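Side-chain contacts in annexin (Schistosoma mansoni, PDB 4MDU), which binds acidic phospholipid membranes in a calcium-dependent manner, aggregates liposomes in the presence of calcium, and takes part in worm reproduction and host-parasite interaction: residues R235-V240 with G274-L279; I288-L293 with S320-Q325; A295-D300 with M313-T318. All blocks are in the same frame, centred on the assembly; numbering follows the deposited sequence.

Contact 1. Residues R235-V240 with G274-L279; sequences RRITRV and GDYRKL
Tyr276 of helix 274-288 reaches across to Thr238 and Ile237 of helix 236-243; segments 235-240 and 274-279 both lie in the predicted third annexin repeat. Along 274-279, Asp275 comes first. It is a calcium ligand of this protein, as is Asp128, which it touches. Tyr276 follows and carries the contact. Its CG stands anti to the backbone N (chi1 -177°), which sends the ring out toward the other helix. There Tyr276 OH and Thr238 OG1 are hydrogen-bonded at 2.8 Å. The threonine oxygen sits at the ring edge, in the ring plane, and 3.4 Å from Tyr276 CE1. On the preceding residue, Ile237 CB packs 3.9 Å from Tyr276 OH, an aliphatic neighbour suited to a buried site. Tyr276 also touches Gly125 of the second subunit. Further on, Lys278 turns back to Asp275 in a salt bridge: Lys278 NZ meets Asp275 OD1 from above the carboxylate plane (47° out of it), 2.8 Å away. Leu279 closes the segment by packing on helices 128-136 and 177-187. A phenol and a threonine hydroxyl can each donate or accept, so the bond could run either way. It lets the long aromatic chain bridge well-separated backbones and pairs two neutral hydroxyls in a buried setting.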
ATOM      1  N   ARG B 235       0.829 -21.470   5.523  1.00 47.19           N
ATOM      2  CA  ARG B 235       2.133 -20.966   5.948  1.00 52.79           C
ATOM      3  C   ARG B 235       3.232 -21.375   4.984  1.00 53.33           C
ATOM      4  O   ARG B 235       4.348 -20.863   5.061  1.00 51.48           O
ATOM      5  CB  ARG B 235       2.501 -21.518   7.331  1.00 59.71           C
ATOM      6  CG  ARG B 235       1.557 -21.139   8.453  1.00 67.69           C
ATOM      7  CD  ARG B 235       1.416 -19.634   8.549  1.00 66.45           C
ATOM      8  NE  ARG B 235       0.666 -19.214   9.730  1.00 61.47           N
ATOM      9  CZ  ARG B 235       0.021 -18.054   9.815  1.00 59.15           C
ATOM     10  NH1 ARG B 235       0.025 -17.214   8.782  1.00 42.69           N
ATOM     11  NH2 ARG B 235      -0.634 -17.737  10.921  1.00 62.47           N
ATOM     12  N   ARG B 236       2.925 -22.322   4.097  1.00 58.32           N
ATOM     13  CA  ARG B 236       3.948 -22.937   3.250  1.00 53.37           C
ATOM     14  C   ARG B 236       4.626 -21.933   2.321  1.00 45.78           C
ATOM     15  O   ARG B 236       5.848 -21.977   2.110  1.00 39.35           O
ATOM     16  CB  ARG B 236       3.370 -24.107   2.453  1.00 58.59           C
ATOM     17  CG  ARG B 236       3.398 -25.440   3.196  1.00 68.66           C
ATOM     18  CD  ARG B 236       2.740 -26.545   2.381  1.00 73.12           C
ATOM     19  NE  ARG B 236       1.352 -26.225   2.056  1.00 75.32           N
ATOM     20  CZ  ARG B 236       0.530 -27.037   1.397  1.00 77.82           C
ATOM     21  NH1 ARG B 236       0.954 -28.228   0.987  1.00 80.37           N
ATOM     22  NH2 ARG B 236      -0.718 -26.659   1.150  1.00 73.69           N
ATOM     23  N   ILE B 237       3.837 -21.017   1.770  1.00 39.38           N
ATOM     24  CA  ILE B 237       4.409 -19.992   0.914  1.00 29.92           C
ATOM     25  C   ILE B 237       5.393 -19.177   1.740  1.00 31.10           C
ATOM     26  O   ILE B 237       6.506 -18.902   1.299  1.00 33.83           O
ATOM     27  CB  ILE B 237       3.325 -19.092   0.306  1.00 36.43           C
ATOM     28  CG1 ILE B 237       2.294 -19.957  -0.420  1.00 45.61           C
ATOM     29  CG2 ILE B 237       3.942 -18.065  -0.641  1.00 35.19           C
ATOM     30  CD1 ILE B 237       1.290 -19.182  -1.215  1.00 48.85           C
ATOM     31  N   THR B 238       4.990 -18.811   2.953  1.00 28.15           N
ATOM     32  CA  THR B 238       5.829 -17.949   3.773  1.00 33.76           C
ATOM     33  C   THR B 238       7.144 -18.629   4.066  1.00 34.28           C
ATOM     34  O   THR B 238       8.214 -18.075   3.828  1.00 37.52           O
ATOM     35  CB  THR B 238       5.157 -17.599   5.095  1.00 31.06           C
ATOM     36  OG1 THR B 238       4.046 -16.731   4.841  1.00 40.90           O
ATOM     37  CG2 THR B 238       6.161 -16.913   6.029  1.00 25.36           C
ATOM     38  N   ARG B 239       7.046 -19.846   4.580  1.00 35.85           N
ATOM     39  CA  ARG B 239       8.220 -20.617   4.934  1.00 41.99           C
ATOM     40  C   ARG B 239       9.218 -20.626   3.798  1.00 37.37           C
ATOM     41  O   ARG B 239      10.388 -20.301   4.002  1.00 42.72           O
ATOM     42  N   VAL B 240       8.767 -21.001   2.601  1.00 29.41           N
ATOM     43  CA  VAL B 240       9.685 -21.066   1.457  1.00 28.21           C
ATOM     44  C   VAL B 240      10.233 -19.692   1.049  1.00 31.29           C
ATOM     45  O   VAL B 240      11.447 -19.479   1.004  1.00 29.38           O
ATOM     46  CB  VAL B 240       9.049 -21.759   0.211  1.00 38.07           C
ATOM     47  CG1 VAL B 240       9.999 -21.688  -0.982  1.00 29.48           C
ATOM     48  CG2 VAL B 240       8.696 -23.208   0.516  1.00 29.37           C
ATOM     49  N   GLY B 274      -2.744  -7.751  -0.685  1.00 32.79           N
ATOM     50  CA  GLY B 274      -2.374  -6.792   0.344  1.00 23.14           C
ATOM     51  C   GLY B 274      -0.880  -6.739   0.597  1.00 25.60           C
ATOM     52  O   GLY B 274      -0.081  -7.058  -0.276  1.00 29.33           O
ATOM     53  N   ASP B 275      -0.502  -6.320   1.799  1.00 31.60           N
ATOM     54  CA  ASP B 275       0.901  -6.211   2.155  1.00 29.29           C
ATOM     55  C   ASP B 275       1.584  -7.562   2.158  1.00 35.08           C
ATOM     56  O   ASP B 275       2.806  -7.653   1.974  1.00 37.45           O
ATOM     57  CB  ASP B 275       1.049  -5.525   3.507  1.00 37.80           C
ATOM     58  CG  ASP B 275       0.970  -4.017   3.386  1.00 40.00           C
ATOM     59  OD1 ASP B 275       1.314  -3.501   2.299  1.00 42.04           O
ATOM     60  OD2 ASP B 275       0.559  -3.352   4.356  1.00 38.90           O
ATOM     61  N   TYR B 276       0.791  -8.612   2.363  1.00 33.38           N
ATOM     62  CA  TYR B 276       1.315  -9.966   2.310  1.00 28.87           C
ATOM     63  C   TYR B 276       1.887 -10.249   0.923  1.00 22.61           C
ATOM     64  O   TYR B 276       3.018 -10.732   0.788  1.00 26.89           O
ATOM     65  CB  TYR B 276       0.248 -10.992   2.706  1.00 35.35           C
ATOM     66  CG  TYR B 276       0.763 -12.414   2.733  1.00 35.20           C
ATOM     67  CD1 TYR B 276       1.789 -12.784   3.594  1.00 29.64           C
ATOM     68  CD2 TYR B 276       0.211 -13.388   1.910  1.00 35.58           C
ATOM     69  CE1 TYR B 276       2.258 -14.069   3.626  1.00 32.57           C
ATOM     70  CE2 TYR B 276       0.673 -14.683   1.934  1.00 39.92           C
ATOM     71  CZ  TYR B 276       1.696 -15.016   2.792  1.00 40.28           C
ATOM     72  OH  TYR B 276       2.162 -16.300   2.817  1.00 33.47           O
ATOM     73  N   ARG B 277       1.130  -9.910  -0.116  1.00 28.21           N
ATOM     74  CA  ARG B 277       1.650 -10.049  -1.481  1.00 22.84           C
ATOM     75  C   ARG B 277       2.901  -9.204  -1.687  1.00 23.32           C
ATOM     76  O   ARG B 277       3.900  -9.670  -2.241  1.00 27.22           O
ATOM     77  CB  ARG B 277       0.572  -9.702  -2.512  1.00 29.92           C
ATOM     78  CG  ARG B 277       1.113  -9.366  -3.892  1.00 37.16           C
ATOM     79  CD  ARG B 277      -0.007  -9.274  -4.910  1.00 41.34           C
ATOM     80  NE  ARG B 277      -1.151  -8.548  -4.372  1.00 58.72           N
ATOM     81  CZ  ARG B 277      -2.336  -8.465  -4.971  1.00 70.57           C
ATOM     82  NH1 ARG B 277      -2.538  -9.065  -6.143  1.00 65.71           N
ATOM     83  NH2 ARG B 277      -3.323  -7.784  -4.398  1.00 74.38           N
ATOM     84  N   LYS B 278       2.847  -7.953  -1.230  1.00 34.66           N
ATOM     85  CA  LYS B 278       3.950  -7.025  -1.457  1.00 32.12           C
ATOM     86  C   LYS B 278       5.217  -7.507  -0.746  1.00 25.47           C
ATOM     87  O   LYS B 278       6.319  -7.396  -1.282  1.00 31.71           O
ATOM     88  CB  LYS B 278       3.589  -5.598  -0.993  1.00 34.05           C
ATOM     89  CG  LYS B 278       2.339  -5.001  -1.631  1.00 44.74           C
ATOM     90  CD  LYS B 278       2.159  -3.534  -1.218  1.00 56.23           C
ATOM     91  CE  LYS B 278       0.715  -3.047  -1.380  1.00 62.14           C
ATOM     92  NZ  LYS B 278      -0.031  -2.985  -0.075  1.00 62.68           N
ATOM     93  N   LEU B 279       5.067  -8.014   0.471  1.00 24.57           N
ATOM     94  CA  LEU B 279       6.208  -8.573   1.189  1.00 25.69           C
ATOM     95  C   LEU B 279       6.785  -9.785   0.422  1.00 23.42           C
ATOM     96  O   LEU B 279       7.977  -9.831   0.115  1.00 25.45           O
ATOM     97  CB  LEU B 279       5.811  -8.947   2.626  1.00 23.42           C
ATOM     98  CG  LEU B 279       6.876  -9.697   3.443  1.00 30.49           C
ATOM     99  CD1 LEU B 279       8.144  -8.882   3.504  1.00 24.54           C
ATOM    100  CD2 LEU B 279       6.403 -10.040   4.863  1.00 31.89           C
TER

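Contact 2. Residues I288-L293 with S320-Q325; sequences IDRPSL and SEIDLQ
The guanidinium of Arg290 is met by Asp323 at its edge: the carboxylate oxygen OD2 lies only 4° out of the guanidinium plane. In the all-helical annexin fold this salt bridge ties the first turn of helix 290-301 to the turn before helix 324-335, both segments lying in the predicted fourth repeat. Within these two segments the edge does all the work and neither face is stacked upon, although the arginine also makes a cation-pi interaction with Tyr286. The two planes are turned 67° apart, so one N-H serves one oxygen and the pair is not bidentate and coplanar. Arg290 NH1 donates to Asp323 OD2 over 2.8 Å along an almost straight N-H path, reaching the oxygen on its anti side, tilted 31° from the carboxylate plane. The arginine chain is extended at first, and its bend at chi3 turns the guanidinium so that NH1 comes to OD2. Arg290 CD lies close by, 3.0 Å from Asp323 OD2. Asp323 occupies the N-cap position, but its side chain makes no capping bond. Instead OD2 is shared with Arg319, so two arginines grip one buried acid and would probably stabilise its charge. Arg290 suits the site because its several N-H groups serve several acceptors: NE bonds to Tyr286 O and NH1 also to His17 O. Ile322 offers a methyl to the same edge, its CG2 4.1 Å from Arg290 NH1.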
ATOM      1  N   ILE B 288      15.427 -12.713  -7.303  1.00 25.99           N
ATOM      2  CA  ILE B 288      15.480 -13.019  -8.741  1.00 34.02           C
ATOM      3  C   ILE B 288      15.423 -11.804  -9.687  1.00 36.77           C
ATOM      4  O   ILE B 288      15.578 -11.951 -10.899  1.00 35.87           O
ATOM      5  CB  ILE B 288      14.380 -14.006  -9.150  1.00 29.92           C
ATOM      6  CG1 ILE B 288      13.016 -13.315  -9.116  1.00 28.93           C
ATOM      7  CG2 ILE B 288      14.382 -15.224  -8.231  1.00 29.41           C
ATOM      8  CD1 ILE B 288      11.919 -14.079  -9.857  1.00 28.29           C
ATOM      9  N   ASP B 289      15.229 -10.609  -9.145  1.00 31.59           N
ATOM     10  CA  ASP B 289      15.064  -9.431  -9.996  1.00 26.61           C
ATOM     11  C   ASP B 289      15.460  -8.168  -9.235  1.00 32.06           C
ATOM     12  O   ASP B 289      14.786  -7.139  -9.311  1.00 26.96           O
ATOM     13  CB  ASP B 289      13.610  -9.359 -10.475  1.00 26.72           C
ATOM     14  CG  ASP B 289      13.384  -8.302 -11.575  1.00 34.90           C
ATOM     15  OD1 ASP B 289      14.346  -7.954 -12.298  1.00 32.08           O
ATOM     16  OD2 ASP B 289      12.230  -7.834 -11.712  1.00 33.68           O
ATOM     17  N   ARG B 290      16.566  -8.254  -8.501  1.00 39.01           N
ATOM     18  CA  ARG B 290      16.884  -7.227  -7.514  1.00 31.51           C
ATOM     19  C   ARG B 290      17.135  -5.836  -8.087  1.00 29.36           C
ATOM     20  O   ARG B 290      16.584  -4.859  -7.576  1.00 30.51           O
ATOM     21  CB  ARG B 290      18.060  -7.639  -6.622  1.00 32.32           C
ATOM     22  CG  ARG B 290      18.095  -6.811  -5.327  1.00 29.48           C
ATOM     23  CD  ARG B 290      19.413  -6.920  -4.612  1.00 26.04           C
ATOM     24  NE  ARG B 290      19.667  -8.289  -4.217  1.00 21.46           N
ATOM     25  CZ  ARG B 290      20.820  -8.708  -3.720  1.00 28.70           C
ATOM     26  NH1 ARG B 290      21.823  -7.853  -3.556  1.00 28.80           N
ATOM     27  NH2 ARG B 290      20.969  -9.986  -3.388  1.00 28.25           N
ATOM     28  N   PRO B 291      17.989  -5.727  -9.126  1.00 25.67           N
ATOM     29  CA  PRO B 291      18.242  -4.368  -9.630  1.00 25.27           C
ATOM     30  C   PRO B 291      16.966  -3.623  -9.988  1.00 29.73           C
ATOM     31  O   PRO B 291      16.844  -2.447  -9.632  1.00 32.71           O
ATOM     32  CB  PRO B 291      19.110  -4.613 -10.868  1.00 22.42           C
ATOM     33  CG  PRO B 291      19.921  -5.840 -10.464  1.00 26.35           C
ATOM     34  CD  PRO B 291      18.907  -6.712  -9.733  1.00 22.63           C
ATOM     35  N   SER B 292      16.029  -4.292 -10.660  1.00 23.87           N
ATOM     36  CA  SER B 292      14.775  -3.659 -11.042  1.00 21.06           C
ATOM     37  C   SER B 292      13.935  -3.314  -9.831  1.00 27.14           C
ATOM     38  O   SER B 292      13.375  -2.229  -9.757  1.00 29.79           O
ATOM     39  CB  SER B 292      13.955  -4.562 -11.964  1.00 25.75           C
ATOM     40  OG  SER B 292      14.642  -4.799 -13.165  1.00 30.54           O
ATOM     41  N   LEU B 293      13.832  -4.263  -8.900  1.00 31.40           N
ATOM     42  CA  LEU B 293      13.056  -4.079  -7.672  1.00 31.68           C
ATOM     43  C   LEU B 293      13.468  -2.834  -6.901  1.00 23.66           C
ATOM     44  O   LEU B 293      12.626  -2.053  -6.481  1.00 25.62           O
ATOM     45  CB  LEU B 293      13.193  -5.287  -6.728  1.00 19.36           C
ATOM     46  CG  LEU B 293      12.646  -5.025  -5.305  1.00 18.33           C
ATOM     47  CD1 LEU B 293      11.132  -5.030  -5.268  1.00 14.98           C
ATOM     48  CD2 LEU B 293      13.182  -6.058  -4.316  1.00 24.49           C
ATOM     49  N   SER B 320      24.768   1.452  -1.697  1.00 24.08           N
ATOM     50  CA  SER B 320      25.999   1.985  -2.250  1.00 27.09           C
ATOM     51  C   SER B 320      27.151   0.997  -2.121  1.00 24.46           C
ATOM     52  O   SER B 320      27.979   0.878  -3.023  1.00 25.61           O
ATOM     53  CB  SER B 320      26.349   3.319  -1.586  1.00 30.86           C
ATOM     54  OG  SER B 320      26.620   3.163  -0.210  1.00 26.89           O
ATOM     55  N   GLU B 321      27.213   0.297  -0.994  1.00 28.56           N
ATOM     56  CA  GLU B 321      28.315  -0.620  -0.780  1.00 32.99           C
ATOM     57  C   GLU B 321      27.936  -2.048  -1.152  1.00 32.39           C
ATOM     58  O   GLU B 321      28.704  -2.966  -0.908  1.00 31.30           O
ATOM     59  CB  GLU B 321      28.894  -0.522   0.648  1.00 33.55           C
ATOM     60  CG  GLU B 321      27.907  -0.691   1.789  1.00 33.88           C
ATOM     61  CD  GLU B 321      28.563  -0.480   3.158  1.00 39.98           C
ATOM     62  OE1 GLU B 321      28.701   0.691   3.584  1.00 35.25           O
ATOM     63  OE2 GLU B 321      28.955  -1.484   3.801  1.00 33.14           O
ATOM     64  N   ILE B 322      26.780  -2.230  -1.785  1.00 26.53           N
ATOM     65  CA  ILE B 322      26.390  -3.575  -2.216  1.00 23.99           C
ATOM     66  C   ILE B 322      26.189  -3.695  -3.719  1.00 28.86           C
ATOM     67  O   ILE B 322      26.961  -4.363  -4.408  1.00 22.74           O
ATOM     68  CB  ILE B 322      25.126  -4.077  -1.489  1.00 26.30           C
ATOM     69  CG1 ILE B 322      25.330  -3.981   0.032  1.00 25.95           C
ATOM     70  CG2 ILE B 322      24.821  -5.535  -1.892  1.00 24.13           C
ATOM     71  CD1 ILE B 322      24.056  -4.172   0.823  1.00 29.06           C
ATOM     72  N   ASP B 323      25.161  -3.039  -4.242  1.00 27.36           N
ATOM     73  CA  ASP B 323      24.782  -3.305  -5.616  1.00 26.80           C
ATOM     74  C   ASP B 323      24.233  -2.068  -6.334  1.00 28.65           C
ATOM     75  O   ASP B 323      23.551  -2.187  -7.345  1.00 27.70           O
ATOM     76  CB  ASP B 323      23.732  -4.421  -5.630  1.00 14.69           C
ATOM     77  CG  ASP B 323      22.649  -4.192  -4.607  1.00 23.37           C
ATOM     78  OD1 ASP B 323      22.605  -3.072  -4.026  1.00 18.98           O
ATOM     79  OD2 ASP B 323      21.854  -5.124  -4.359  1.00 25.72           O
ATOM     80  N   LEU B 324      24.513  -0.889  -5.796  1.00 30.20           N
ATOM     81  CA  LEU B 324      23.907   0.325  -6.327  1.00 30.03           C
ATOM     82  C   LEU B 324      24.194   0.560  -7.838  1.00 23.38           C
ATOM     83  O   LEU B 324      23.304   0.928  -8.575  1.00 23.81           O
ATOM     84  CB  LEU B 324      24.264   1.547  -5.468  1.00 17.97           C
ATOM     85  CG  LEU B 324      23.685   2.868  -6.001  1.00 23.45           C
ATOM     86  CD1 LEU B 324      22.157   2.786  -6.131  1.00 22.27           C
ATOM     87  CD2 LEU B 324      24.086   4.031  -5.095  1.00 29.58           C
ATOM     88  N   GLN B 325      25.414   0.320  -8.297  1.00 26.00           N
ATOM     89  CA  GLN B 325      25.699   0.469  -9.721  1.00 31.59           C
ATOM     90  C   GLN B 325      24.761  -0.362 -10.600  1.00 34.13           C
ATOM     91  O   GLN B 325      24.277   0.117 -11.625  1.00 31.59           O
ATOM     92  CB  GLN B 325      27.148   0.135 -10.050  1.00 28.54           C
ATOM     93  CG  GLN B 325      27.515   0.460 -11.496  1.00 31.65           C
ATOM     94  CD  GLN B 325      27.482   1.952 -11.781  1.00 36.17           C
ATOM     95  OE1 GLN B 325      26.861   2.400 -12.751  1.00 32.47           O
ATOM     96  NE2 GLN B 325      28.146   2.732 -10.934  1.00 31.62           N
TER

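Contact 3. Residues A295-D300 with M313-T318; sequences AEWLHD and MRLLIT
Trp297, Leu298 and Leu315 all hold CG anti to the carbonyl carbon (chi1 -71° in Leu315), whereas Leu316 departs from the usual staggered values, with chi1 at -98°. They meet between two roughly antiparallel helices of the predicted fourth annexin repeat. Segments 295-300 and 313-318 run at 145° to each other, with axes 10.2 Å apart at closest approach. That separation is wide enough for leucines, which fill it with branched hydrocarbon. Leu298 and Leu315 slide past each other in opposite directions, and Leu298 CD2 settles 3.6 Å from Leu315 CB. The same methyl approaches Leu316 CD1 to 3.5 Å, so Leu298 is held by two consecutive residues of the facing helix. Trp297 crosses Leu315 at about a right angle and covers it from another side, touching Glu133 of helix 128-136 as well. Helix 324-335 packs on Leu298 through Ile327, extending the apolar core. Leu298 is also near Met302, a calcium-binding residue. Leu315 uses both branches on the tryptophan: CD1 lies 3.9 Å from Trp297 CB, while CD2 meets the ring edge near its plane, 4.0 Å from Trp297 CE3.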
ATOM      1  N   ALA B 295      15.321  -0.380  -8.097  1.00 25.49           N
ATOM      2  CA  ALA B 295      15.216   0.800  -8.970  1.00 24.67           C
ATOM      3  C   ALA B 295      13.820   1.364  -8.835  1.00 20.38           C
ATOM      4  O   ALA B 295      13.645   2.572  -8.757  1.00 23.90           O
ATOM      5  CB  ALA B 295      15.530   0.461 -10.439  1.00 16.04           C
ATOM      6  N   GLU B 296      12.827   0.477  -8.767  1.00 33.07           N
ATOM      7  CA  GLU B 296      11.437   0.902  -8.581  1.00 31.08           C
ATOM      8  C   GLU B 296      11.215   1.489  -7.195  1.00 32.35           C
ATOM      9  O   GLU B 296      10.494   2.466  -7.035  1.00 28.04           O
ATOM     10  CB  GLU B 296      10.468  -0.260  -8.813  1.00 29.34           C
ATOM     11  CG  GLU B 296      10.583  -0.854 -10.190  1.00 37.29           C
ATOM     12  CD  GLU B 296       9.838  -2.160 -10.310  1.00 43.10           C
ATOM     13  OE1 GLU B 296       8.961  -2.417  -9.455  1.00 41.59           O
ATOM     14  OE2 GLU B 296      10.140  -2.928 -11.253  1.00 37.98           O
ATOM     15  N   TRP B 297      11.834   0.888  -6.188  1.00 24.58           N
ATOM     16  CA  TRP B 297      11.749   1.448  -4.848  1.00 28.43           C
ATOM     17  C   TRP B 297      12.287   2.876  -4.826  1.00 26.23           C
ATOM     18  O   TRP B 297      11.684   3.773  -4.246  1.00 22.79           O
ATOM     19  CB  TRP B 297      12.542   0.602  -3.856  1.00 21.96           C
ATOM     20  CG  TRP B 297      11.890  -0.680  -3.455  1.00 28.28           C
ATOM     21  CD1 TRP B 297      10.677  -1.158  -3.864  1.00 28.34           C
ATOM     22  CD2 TRP B 297      12.419  -1.654  -2.539  1.00 25.62           C
ATOM     23  NE1 TRP B 297      10.428  -2.383  -3.275  1.00 27.99           N
ATOM     24  CE2 TRP B 297      11.472  -2.702  -2.447  1.00 24.43           C
ATOM     25  CE3 TRP B 297      13.605  -1.739  -1.792  1.00 19.68           C
ATOM     26  CZ2 TRP B 297      11.666  -3.820  -1.634  1.00 24.54           C
ATOM     27  CZ3 TRP B 297      13.795  -2.847  -0.969  1.00 25.02           C
ATOM     28  CH2 TRP B 297      12.828  -3.877  -0.902  1.00 22.24           C
ATOM     29  N   LEU B 298      13.452   3.067  -5.431  1.00 28.96           N
ATOM     30  CA  LEU B 298      14.045   4.388  -5.508  1.00 32.42           C
ATOM     31  C   LEU B 298      13.106   5.365  -6.241  1.00 34.95           C
ATOM     32  O   LEU B 298      12.851   6.467  -5.760  1.00 31.66           O
ATOM     33  CB  LEU B 298      15.418   4.293  -6.175  1.00 29.16           C
ATOM     34  CG  LEU B 298      16.512   3.726  -5.266  1.00 25.84           C
ATOM     35  CD1 LEU B 298      17.724   3.267  -6.058  1.00 21.11           C
ATOM     36  CD2 LEU B 298      16.908   4.783  -4.238  1.00 23.04           C
ATOM     37  N   HIS B 299      12.569   4.934  -7.380  1.00 38.09           N
ATOM     38  CA  HIS B 299      11.607   5.736  -8.144  1.00 32.78           C
ATOM     39  C   HIS B 299      10.425   6.164  -7.274  1.00 34.70           C
ATOM     40  O   HIS B 299      10.038   7.331  -7.257  1.00 24.54           O
ATOM     41  CB  HIS B 299      11.100   4.942  -9.361  1.00 28.03           C
ATOM     42  CG  HIS B 299      10.219   5.733 -10.273  1.00 39.51           C
ATOM     43  ND1 HIS B 299      10.719   6.641 -11.186  1.00 45.96           N
ATOM     44  CD2 HIS B 299       8.874   5.762 -10.411  1.00 38.86           C
ATOM     45  CE1 HIS B 299       9.718   7.189 -11.849  1.00 39.87           C
ATOM     46  NE2 HIS B 299       8.587   6.676 -11.396  1.00 44.91           N
ATOM     47  N   ASP B 300       9.854   5.221  -6.531  1.00 26.72           N
ATOM     48  CA  ASP B 300       8.684   5.555  -5.740  1.00 32.14           C
ATOM     49  C   ASP B 300       9.053   6.424  -4.546  1.00 29.63           C
ATOM     50  O   ASP B 300       8.207   7.114  -3.988  1.00 33.71           O
ATOM     51  CB  ASP B 300       7.932   4.290  -5.332  1.00 38.95           C
ATOM     52  CG  ASP B 300       7.413   3.537  -6.534  1.00 51.85           C
ATOM     53  OD1 ASP B 300       7.456   4.123  -7.640  1.00 53.33           O
ATOM     54  OD2 ASP B 300       6.975   2.375  -6.395  1.00 60.71           O
ATOM     55  N   MET B 313      17.367   8.422   0.733  1.00 24.80           N
ATOM     56  CA  MET B 313      18.717   8.430   1.287  1.00 20.67           C
ATOM     57  C   MET B 313      19.064   7.083   1.972  1.00 26.74           C
ATOM     58  O   MET B 313      20.203   6.627   1.886  1.00 22.53           O
ATOM     59  CB  MET B 313      18.960   9.660   2.201  1.00 15.48           C
ATOM     60  CG  MET B 313      18.271   9.644   3.561  1.00 26.89           C
ATOM     61  SD  MET B 313      18.682  11.073   4.616  1.00 35.71           S
ATOM     62  CE  MET B 313      17.261  12.099   4.310  1.00 31.24           C
ATOM     63  N   ARG B 314      18.090   6.439   2.621  1.00 24.98           N
ATOM     64  CA  ARG B 314      18.354   5.122   3.224  1.00 24.37           C
ATOM     65  C   ARG B 314      18.797   4.126   2.154  1.00 19.25           C
ATOM     66  O   ARG B 314      19.829   3.465   2.285  1.00 18.96           O
ATOM     67  CB  ARG B 314      17.134   4.586   3.966  1.00 19.36           C
ATOM     68  CG  ARG B 314      17.350   3.153   4.526  1.00 28.45           C
ATOM     69  CD  ARG B 314      16.222   2.711   5.469  1.00 18.87           C
ATOM     70  NE  ARG B 314      14.910   2.792   4.839  1.00 23.35           N
ATOM     71  CZ  ARG B 314      13.986   3.701   5.139  1.00 30.20           C
ATOM     72  NH1 ARG B 314      14.203   4.598   6.098  1.00 26.94           N
ATOM     73  NH2 ARG B 314      12.832   3.707   4.488  1.00 31.27           N
ATOM     74  N   LEU B 315      18.043   4.065   1.063  1.00 26.65           N
ATOM     75  CA  LEU B 315      18.353   3.140  -0.017  1.00 25.97           C
ATOM     76  C   LEU B 315      19.719   3.401  -0.637  1.00 30.06           C
ATOM     77  O   LEU B 315      20.522   2.476  -0.798  1.00 29.41           O
ATOM     78  CB  LEU B 315      17.251   3.153  -1.069  1.00 18.63           C
ATOM     79  CG  LEU B 315      15.979   2.480  -0.546  1.00 25.31           C
ATOM     80  CD1 LEU B 315      14.833   2.737  -1.477  1.00 24.47           C
ATOM     81  CD2 LEU B 315      16.183   0.945  -0.294  1.00 23.14           C
ATOM     82  N   LEU B 316      19.988   4.663  -0.959  1.00 21.82           N
ATOM     83  CA  LEU B 316      21.278   5.058  -1.528  1.00 22.70           C
ATOM     84  C   LEU B 316      22.457   4.714  -0.606  1.00 25.77           C
ATOM     85  O   LEU B 316      23.443   4.106  -1.030  1.00 26.16           O
ATOM     86  CB  LEU B 316      21.259   6.558  -1.828  1.00 31.70           C
ATOM     87  CG  LEU B 316      20.968   6.941  -3.286  1.00 40.04           C
ATOM     88  CD1 LEU B 316      20.298   5.794  -4.053  1.00 31.03           C
ATOM     89  CD2 LEU B 316      20.164   8.232  -3.372  1.00 34.69           C
ATOM     90  N   ILE B 317      22.360   5.133   0.649  1.00 24.92           N
ATOM     91  CA  ILE B 317      23.393   4.845   1.636  1.00 30.21           C
ATOM     92  C   ILE B 317      23.672   3.342   1.712  1.00 29.11           C
ATOM     93  O   ILE B 317      24.821   2.902   1.601  1.00 19.67           O
ATOM     94  CB  ILE B 317      22.972   5.378   3.031  1.00 28.98           C
ATOM     95  CG1 ILE B 317      22.902   6.918   2.980  1.00 24.76           C
ATOM     96  CG2 ILE B 317      23.914   4.880   4.137  1.00 23.18           C
ATOM     97  CD1 ILE B 317      22.256   7.546   4.182  1.00 20.16           C
ATOM     98  N   THR B 318      22.615   2.555   1.855  1.00 27.50           N
ATOM     99  CA  THR B 318      22.778   1.118   2.058  1.00 34.17           C
ATOM    100  C   THR B 318      23.224   0.390   0.783  1.00 32.55           C
ATOM    101  O   THR B 318      24.147  -0.434   0.826  1.00 26.02           O
ATOM    102  CB  THR B 318      21.507   0.449   2.664  1.00 26.16           C
ATOM    103  OG1 THR B 318      20.351   0.813   1.895  1.00 28.02           O
ATOM    104  CG2 THR B 318      21.301   0.912   4.091  1.00 23.76           C
TER

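Contact 1 closes first along the chain, in the predicted third repeat; contacts 2 and 3 follow in the fourth. The step is short in sequence, since helix 274-288 of contact 1 runs almost directly into helix 290-301, used by both later contacts. In space contact 1 stands apart, its centre about 22 Å from that of contact 2 and about 23 Å from that of contact 3, and its nearest atoms, about 7 and 6 Å away, touch neither. Contacts 2 and 3 have centres about 10 Å apart and touch where Leu324 CD1 meets Leu316 CD1 at 4.1 Å. Both segments of contact 3 fall between those of contact 2, and together they give the fourth repeat a polar and an apolar link.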